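Local coordinates for protein L-lysine 6-oxidase (PDB 3WEU) that oxidises the epsilon-amino group of L-lysine with a cysteine tryptophylquinone cofactor, releasing the hydrogen peroxide that makes the enzyme antibacterial, at residues I354-Y357 with D358-Q361; G382-S385 with V386-S389. All blocks are in the same frame, centred on the assembly; numbering follows the deposited sequence.

How the interactions relate
Coming from the N terminus, the chain leaves helix 336-344 and enters a long loop, where interaction 1 closes a small turn at 356-359 near the protein surface. It then passes through strand 381-382, and interaction 2 folds up the loop that starts there and leads back to strand 400-402. The two follow in series, neither nesting nor crossing, with centres 11 Å apart. They meet where Tyr357 OH packs against Ser389 CB at 3.3 Å. Asn397 is a partner of both as well, so the outer loop is tied to the more buried one.

Interaction 1 of 2, residues I354-Y357 with D358-Q361; sequences IGDY and DQPQ
Gln359 reaches back to Asp356 because its CG stands beside its own backbone N (chi1 -74°) and the chain then bends at chi2, -146°, while Asp356 sends CG anti to its N, bringing the carboxylate up to meet it. The two side chains cross at about a right angle, yet their flat ends stack, carboxylate and amide planes 29° apart, and Asp356 OD1 lies 3.3 Å from Gln359 CG. The firm bond goes to the backbone: Gln359 NE2 donates almost straight to Asp356 O at 3.1 Å. That oxygen lies close to the amide plane, although the donor sits well above the carbonyl plane. Inside this link, at the surface in the loop from helix 336-344 to strand 381-382, the main chain makes an inverse gamma turn centred on Asp358, closed by a weak, bent bond from Gln359 N to Tyr357 O, 2.9 Å long; Tyr357 O also takes Gln362 NE2. Asn351 fixes both stacked ends, its ND2 bonding Asp356 OD2 and its backbone N bonding Gln359 OE1, so the Gln359 amide is gripped at both ends, which settles its flip. Tyr357 leaves the turn at CB, and its hydroxyl, at the far end, bonds Asn397 O.

Interaction 2 of 2, residues G382-S385 with V386-S389; sequences GSNS and VSSS
The carboxamide of Asn384 is the flat group here, approached from both faces: Val386 N stands above one face at OD1, Ser387 OG is tilted toward the opposite face at ND2, and Ser387 N comes in at the OD1 edge. Ser387 N lies in the plane of the Asn384 carbonyl and gives its hydrogen to a lone pair of OD1, 3.0 Å away and nearly straight at 172°. Val386 N comes to the same oxygen at 2.9 Å, but from above that plane, so two consecutive backbone N-H groups grip one acceptor. The bond from Val386 N to OD1 is of the Asx-turn type, with Ser387 N as second donor. Asn384 CG, anti to its own N (chi1 -178°), lies beside the carbonyl carbon, which swings the amide toward the N-H groups that follow.

The nitrogen end is held too. Asn384 ND2 donates to Ser387 OG at 3.0 Å, with OG tilted 27° from the amide plane, and makes a weak bond to Ser387 O. ND2 also bonds Val398 O, so the amide is fixed at both ends and its rotation is well determined. Ser387 OG sits between its own N and carbonyl carbon, which points it back at the amide; it also bonds Glu101 OE1 and Asn397 ND2. Ser385 OG turns instead to Ser381 OG.

Ser383 and Asn384 both face Glu400 in a classic beta bulge. The chain turns its corner at Ser383 within this pairing, Gly382 bonding Lys401 before it and Asn384 bonding Glu400 after it. Beyond, Asn529 ND2 bonds the carbonyls of Asn384 and Ser387. Ser385 touches Trp580, the residue before Trp581 of the cysteine tryptophylquinone, and strand 518-522 packs on Ser385 through Gln519 and Val521 and on Val386 through Gln519.

Interaction 1 of 2, residues I354-Y357 with D358-Q361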
loop_
_atom_site.group_PDB
_atom_site.type_symbol
_atom_site.label_atom_id
_atom_site.label_comp_id
_atom_site.label_asym_id
_atom_site.label_seq_id
_atom_site.Cartn_x
_atom_site.Cartn_y
_atom_site.Cartn_z
ATOM N N ILE A 354 -9.813 -38.356 -0.933
ATOM C CA ILE A 354 -10.355 -37.083 -0.547
ATOM C C ILE A 354 -11.252 -37.203 0.701
ATOM O O ILE A 354 -12.036 -38.139 0.787
ATOM C CB ILE A 354 -11.193 -36.577 -1.735
ATOM C CG1 ILE A 354 -10.227 -36.134 -2.868
ATOM C CG2 ILE A 354 -12.153 -35.502 -1.310
ATOM C CD1 ILE A 354 -11.023 -35.868 -4.132
ATOM N N GLY A 355 -11.155 -36.244 1.612
ATOM C CA GLY A 355 -11.971 -36.188 2.814
ATOM C C GLY A 355 -11.587 -37.130 3.908
ATOM O O GLY A 355 -12.386 -37.353 4.794
ATOM N N ASP A 356 -10.365 -37.713 3.910
ATOM C CA ASP A 356 -10.009 -38.644 4.931
ATOM C C ASP A 356 -8.874 -37.962 5.736
ATOM O O ASP A 356 -7.778 -37.794 5.240
ATOM C CB ASP A 356 -9.558 -39.874 4.232
ATOM C CG ASP A 356 -9.271 -41.030 5.145
ATOM O OD1 ASP A 356 -9.052 -40.870 6.391
ATOM O OD2 ASP A 356 -9.232 -42.151 4.564
ATOM N N TYR A 357 -9.163 -37.438 6.894
ATOM C CA TYR A 357 -8.233 -36.611 7.623
ATOM C C TYR A 357 -7.496 -37.332 8.728
ATOM O O TYR A 357 -6.305 -37.021 8.997
ATOM C CB TYR A 357 -8.966 -35.337 8.170
ATOM C CG TYR A 357 -9.465 -34.524 7.045
ATOM C CD1 TYR A 357 -8.559 -33.775 6.265
ATOM C CD2 TYR A 357 -10.810 -34.573 6.622
ATOM C CE1 TYR A 357 -8.978 -33.072 5.152
ATOM C CE2 TYR A 357 -11.231 -33.880 5.524
ATOM C CZ TYR A 357 -10.339 -33.133 4.799
ATOM O OH TYR A 357 -10.702 -32.493 3.659
ATOM N N ASP A 358 -8.128 -38.340 9.343
ATOM C CA ASP A 358 -7.513 -38.981 10.465
ATOM C C ASP A 358 -6.556 -40.066 10.024
ATOM O O ASP A 358 -6.898 -41.215 10.039
ATOM C CB ASP A 358 -8.553 -39.522 11.468
ATOM C CG ASP A 358 -7.927 -39.972 12.780
ATOM O OD1 ASP A 358 -6.742 -39.694 13.082
ATOM O OD2 ASP A 358 -8.646 -40.615 13.571
ATOM N N GLN A 359 -5.349 -39.646 9.648
ATOM C CA GLN A 359 -4.405 -40.443 8.903
ATOM C C GLN A 359 -3.051 -40.151 9.501
ATOM O O GLN A 359 -2.892 -39.149 10.198
ATOM C CB GLN A 359 -4.465 -40.060 7.416
ATOM C CG GLN A 359 -5.751 -40.612 6.704
ATOM C CD GLN A 359 -5.455 -40.960 5.278
ATOM O OE1 GLN A 359 -4.770 -41.947 4.985
ATOM N NE2 GLN A 359 -5.856 -40.081 4.392
ATOM N N PRO A 360 -2.079 -41.006 9.212
ATOM C CA PRO A 360 -0.799 -40.878 9.905
ATOM C C PRO A 360 -0.038 -39.534 9.692
ATOM O O PRO A 360 0.733 -39.158 10.593
ATOM C CB PRO A 360 0.041 -42.050 9.363
ATOM C CG PRO A 360 -0.943 -42.940 8.624
ATOM C CD PRO A 360 -2.165 -42.192 8.347
ATOM N N GLN A 361 -0.171 -38.890 8.536
ATOM C CA GLN A 361 0.575 -37.631 8.302
ATOM C C GLN A 361 -0.037 -36.431 8.997
ATOM O O GLN A 361 0.544 -35.360 8.954
ATOM C CB GLN A 361 0.801 -37.418 6.814
ATOM C CG GLN A 361 1.736 -38.503 6.269
ATOM C CD GLN A 361 2.081 -38.337 4.823
ATOM O OE1 GLN A 361 1.653 -39.129 3.936
ATOM N NE2 GLN A 361 2.924 -37.377 4.569
#

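Interaction 2 of 2, residues G382-S385 with V386-S389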
loop_
_atom_site.group_PDB
_atom_site.type_symbol
_atom_site.label_atom_id
_atom_site.label_comp_id
_atom_site.label_asym_id
_atom_site.label_seq_id
_atom_site.Cartn_x
_atom_site.Cartn_y
_atom_site.Cartn_z
ATOM N N GLY A 382 4.541 -31.586 5.797
ATOM C CA GLY A 382 4.080 -32.312 4.665
ATOM C C GLY A 382 3.612 -31.400 3.541
ATOM O O GLY A 382 3.916 -30.210 3.555
ATOM N N SER A 383 2.958 -31.989 2.542
ATOM C CA SER A 383 2.616 -31.289 1.328
ATOM C C SER A 383 1.355 -30.404 1.460
ATOM O O SER A 383 1.013 -29.737 0.524
ATOM C CB SER A 383 2.606 -32.224 0.121
ATOM O OG SER A 383 3.916 -32.686 -0.240
ATOM N N ASN A 384 0.642 -30.460 2.586
ATOM C CA ASN A 384 -0.282 -29.401 2.926
ATOM C C ASN A 384 -0.538 -29.160 4.375
ATOM O O ASN A 384 -1.497 -29.698 4.972
ATOM C CB ASN A 384 -1.631 -29.502 2.186
ATOM C CG ASN A 384 -2.519 -28.361 2.551
ATOM O OD1 ASN A 384 -2.026 -27.294 2.876
ATOM N ND2 ASN A 384 -3.822 -28.536 2.424
ATOM N N SER A 385 0.298 -28.301 4.947
ATOM C CA SER A 385 0.163 -27.802 6.285
ATOM C C SER A 385 -0.418 -26.368 6.300
ATOM O O SER A 385 -0.363 -25.715 7.322
ATOM C CB SER A 385 1.547 -27.752 6.940
ATOM O OG SER A 385 2.485 -27.066 6.065
ATOM N N VAL A 386 -0.871 -25.896 5.156
ATOM C CA VAL A 386 -1.212 -24.503 4.901
ATOM C C VAL A 386 -2.715 -24.247 4.893
ATOM O O VAL A 386 -3.209 -23.284 5.533
ATOM C CB VAL A 386 -0.611 -24.091 3.535
ATOM C CG1 VAL A 386 -0.953 -22.652 3.217
ATOM C CG2 VAL A 386 0.935 -24.176 3.635
ATOM N N SER A 387 -3.466 -25.089 4.207
ATOM C CA SER A 387 -4.954 -24.848 4.102
ATOM C C SER A 387 -5.779 -25.968 4.746
ATOM O O SER A 387 -5.403 -27.120 4.722
ATOM C CB SER A 387 -5.333 -24.645 2.619
ATOM O OG SER A 387 -4.945 -25.788 1.848
ATOM N N SER A 388 -6.872 -25.609 5.389
ATOM C CA SER A 388 -7.720 -26.575 6.050
ATOM C C SER A 388 -8.663 -27.267 5.106
ATOM O O SER A 388 -8.821 -26.867 3.942
ATOM C CB SER A 388 -8.578 -25.814 7.103
ATOM O OG SER A 388 -7.815 -25.230 8.114
ATOM N N SER A 389 -9.373 -28.256 5.626
ATOM C CA SER A 389 -10.367 -29.024 4.870
ATOM C C SER A 389 -11.416 -28.112 4.265
ATOM O O SER A 389 -11.952 -28.431 3.199
ATOM C CB SER A 389 -11.080 -30.025 5.793
ATOM O OG SER A 389 -11.758 -29.386 6.883
#